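Local coordinates for protein beta-fructofuranosidase (Arthrobacter, PDB 3WPU) that is a beta-fructofuranosidase of the levansucrase/invertase family, in the beta-fructosidase clan, at residues 496-507 with 532-540. Sequence-based numbering, arbitrary orientation.
Sequences FGVAVSDEAAQK and LIEKLLAQY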
# COMPACT_ATOMS: atom_id res chain seq x y z
N PHE A 496 -5.63 7.06 30.27
CA PHE A 496 -5.50 8.42 29.73
C PHE A 496 -4.70 8.37 28.43
O PHE A 496 -3.64 7.75 28.38
CB PHE A 496 -4.79 9.35 30.72
CG PHE A 496 -4.64 10.77 30.23
CD1 PHE A 496 -5.67 11.68 30.40
CD2 PHE A 496 -3.49 11.17 29.56
CE1 PHE A 496 -5.55 12.98 29.93
CE2 PHE A 496 -3.37 12.46 29.08
CZ PHE A 496 -4.40 13.37 29.27
N GLY A 497 -5.19 9.04 27.38
CA GLY A 497 -4.42 9.22 26.15
C GLY A 497 -4.85 10.41 25.32
O GLY A 497 -6.05 10.66 25.15
N VAL A 498 -3.87 11.17 24.84
CA VAL A 498 -4.12 12.23 23.87
C VAL A 498 -3.05 12.22 22.80
O VAL A 498 -1.89 11.89 23.07
CB VAL A 498 -4.16 13.65 24.49
CG1 VAL A 498 -4.97 13.67 25.78
CG2 VAL A 498 -2.76 14.18 24.74
N ALA A 499 -3.45 12.61 21.60
CA ALA A 499 -2.52 12.72 20.49
C ALA A 499 -2.33 14.19 20.14
O ALA A 499 -3.28 14.95 20.11
CB ALA A 499 -3.08 11.96 19.30
N VAL A 500 -1.09 14.57 19.86
CA VAL A 500 -0.79 15.97 19.55
C VAL A 500 0.08 16.13 18.30
O VAL A 500 0.66 15.17 17.80
CB VAL A 500 -0.10 16.65 20.76
CG1 VAL A 500 -0.96 16.53 22.01
CG2 VAL A 500 1.27 16.06 21.01
N SER A 501 0.16 17.36 17.81
CA SER A 501 0.95 17.68 16.62
C SER A 501 2.43 17.65 16.92
O SER A 501 2.84 17.56 18.08
CB SER A 501 0.57 19.08 16.13
OG SER A 501 0.94 20.04 17.10
N ASP A 502 3.25 17.72 15.87
CA ASP A 502 4.69 17.82 16.01
C ASP A 502 5.01 19.01 16.94
O ASP A 502 5.74 18.86 17.90
CB ASP A 502 5.37 18.09 14.65
CG ASP A 502 5.35 16.88 13.70
OD1 ASP A 502 4.97 15.76 14.08
OD2 ASP A 502 5.73 17.09 12.52
N GLU A 503 4.43 20.16 16.62
CA GLU A 503 4.68 21.43 17.31
C GLU A 503 4.30 21.35 18.79
O GLU A 503 5.06 21.75 19.68
CB GLU A 503 3.91 22.57 16.64
CG GLU A 503 4.42 22.97 15.25
CD GLU A 503 4.23 21.91 14.17
OE1 GLU A 503 3.24 21.12 14.23
OE2 GLU A 503 5.09 21.86 13.26
N ALA A 504 3.10 20.82 19.04
CA ALA A 504 2.62 20.63 20.40
C ALA A 504 3.54 19.69 21.19
O ALA A 504 3.93 20.01 22.32
CB ALA A 504 1.19 20.11 20.39
N ALA A 505 3.91 18.56 20.59
CA ALA A 505 4.80 17.60 21.25
C ALA A 505 6.10 18.26 21.69
O ALA A 505 6.57 18.02 22.81
CB ALA A 505 5.08 16.40 20.35
N GLN A 506 6.69 19.08 20.82
CA GLN A 506 7.93 19.78 21.15
C GLN A 506 7.74 20.73 22.33
O GLN A 506 8.59 20.83 23.21
CB GLN A 506 8.47 20.56 19.95
CG GLN A 506 8.83 19.72 18.74
CD GLN A 506 9.82 18.61 19.05
OE1 GLN A 506 10.58 18.68 20.02
NE2 GLN A 506 9.81 17.57 18.22
N LYS A 507 6.61 21.43 22.33
CA LYS A 507 6.26 22.41 23.36
C LYS A 507 6.06 21.75 24.71
O LYS A 507 6.57 22.21 25.73
CB LYS A 507 4.97 23.14 22.95
CG LYS A 507 4.70 24.43 23.69
CD LYS A 507 3.91 25.41 22.81
CE LYS A 507 4.26 26.86 23.10
NZ LYS A 507 3.77 27.31 24.44
N LEU A 532 -0.40 17.17 36.33
CA LEU A 532 0.02 18.31 35.55
C LEU A 532 0.37 17.90 34.12
O LEU A 532 0.16 18.66 33.19
CB LEU A 532 1.12 19.09 36.27
CG LEU A 532 2.61 18.78 36.22
CD1 LEU A 532 3.26 19.63 35.15
CD2 LEU A 532 3.22 19.11 37.59
N ILE A 533 0.87 16.67 33.96
CA ILE A 533 1.13 16.14 32.62
C ILE A 533 -0.18 15.97 31.87
O ILE A 533 -0.31 16.42 30.73
CB ILE A 533 1.92 14.81 32.68
CG1 ILE A 533 3.34 15.08 33.19
CG2 ILE A 533 1.93 14.14 31.31
CD1 ILE A 533 4.14 13.83 33.43
N GLU A 534 -1.18 15.36 32.51
CA GLU A 534 -2.48 15.12 31.87
C GLU A 534 -3.21 16.42 31.53
O GLU A 534 -3.89 16.50 30.51
CB GLU A 534 -3.38 14.24 32.75
CG GLU A 534 -2.92 12.81 32.89
CD GLU A 534 -3.76 12.02 33.89
OE1 GLU A 534 -4.75 12.56 34.42
OE2 GLU A 534 -3.42 10.86 34.14
N LYS A 535 -3.06 17.44 32.37
CA LYS A 535 -3.65 18.75 32.08
C LYS A 535 -3.01 19.40 30.85
O LYS A 535 -3.70 19.95 29.98
CB LYS A 535 -3.54 19.67 33.30
CG LYS A 535 -3.67 21.15 32.98
CD LYS A 535 -3.11 22.01 34.10
CE LYS A 535 -2.01 22.94 33.58
NZ LYS A 535 -2.45 23.88 32.52
N LEU A 536 -1.69 19.34 30.77
CA LEU A 536 -0.97 19.95 29.65
C LEU A 536 -1.32 19.22 28.35
O LEU A 536 -1.53 19.84 27.31
CB LEU A 536 0.54 19.94 29.91
CG LEU A 536 1.44 20.81 29.04
CD1 LEU A 536 1.04 22.28 29.04
CD2 LEU A 536 2.88 20.66 29.52
N LEU A 537 -1.39 17.90 28.42
CA LEU A 537 -1.74 17.10 27.26
C LEU A 537 -3.16 17.41 26.80
O LEU A 537 -3.40 17.64 25.60
CB LEU A 537 -1.58 15.61 27.60
CG LEU A 537 -0.14 15.13 27.61
CD1 LEU A 537 -0.07 13.71 28.18
CD2 LEU A 537 0.48 15.17 26.21
N ALA A 538 -4.10 17.45 27.74
CA ALA A 538 -5.49 17.79 27.42
C ALA A 538 -5.63 19.16 26.76
O ALA A 538 -6.51 19.35 25.92
CB ALA A 538 -6.37 17.71 28.67
N GLN A 539 -4.76 20.11 27.11
CA GLN A 539 -4.78 21.44 26.48
C GLN A 539 -4.41 21.43 25.00
O GLN A 539 -4.96 22.21 24.22
CB GLN A 539 -3.87 22.42 27.23
CG GLN A 539 -4.63 23.21 28.28
CD GLN A 539 -3.75 23.87 29.32
OE1 GLN A 539 -2.53 23.95 29.17
NE2 GLN A 539 -4.38 24.36 30.38
N TYR A 540 -3.50 20.54 24.61
CA TYR A 540 -3.04 20.45 23.22
C TYR A 540 -3.73 19.32 22.45
O TYR A 540 -4.40 18.47 23.04
CB TYR A 540 -1.52 20.26 23.18
CG TYR A 540 -0.75 21.48 23.63
CD1 TYR A 540 -0.31 22.43 22.70
CD2 TYR A 540 -0.47 21.70 24.97
CE1 TYR A 540 0.41 23.55 23.11
CE2 TYR A 540 0.24 22.81 25.39
CZ TYR A 540 0.67 23.73 24.46
OH TYR A 540 1.37 24.84 24.89
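Phe-496 lies flat beneath the side chain of Glu-534, whose CG stands almost straight above the ring centre, 3.6 Å from the centroid, a CH-pi contact over the face. Glutamate suits the place because its methylenes cover the ring while the carboxylate, stacked 13° from the ring plane, runs on past CG toward the phenylalanine backbone. With chi1 of -179° placing its CG opposite the backbone N, the phenylalanine meets Leu-537 at the ring edge, CE2 lying 3.6 Å from the leucine CD1. Val-498 presses CG2 against Leu-537 CB at 3.4 Å, a tight fit for two carbons. Here the axes of strand 496-500 and of helical segment 532-539 approach to 8.3 Å at 41°. The antiparallel hairpin of strands 488-493 and 496-500, followed by helices 502-512, 514-520 and 527-539, joins the main sheet where strand 488-493 pairs in parallel with strand 88-90, at the edge of the five-bladed beta-propeller expected of this family. Further along, Tyr-540 brings CB to 3.9 Å from Val-500 CG1, and its CD1 comes to 3.6 Å from Ala-504 CB, a methyl small enough for the ring to approach the helix. Lys-507 crosses the end of the tyrosine at about a right angle, its NZ making a weak hydrogen bond to OH. Behind this, Ser-501 N-caps helix 502-512, its OG accepting from Ala-504 N at 3.0 Å, and Phe-491 touches both Val-500 and Leu-537.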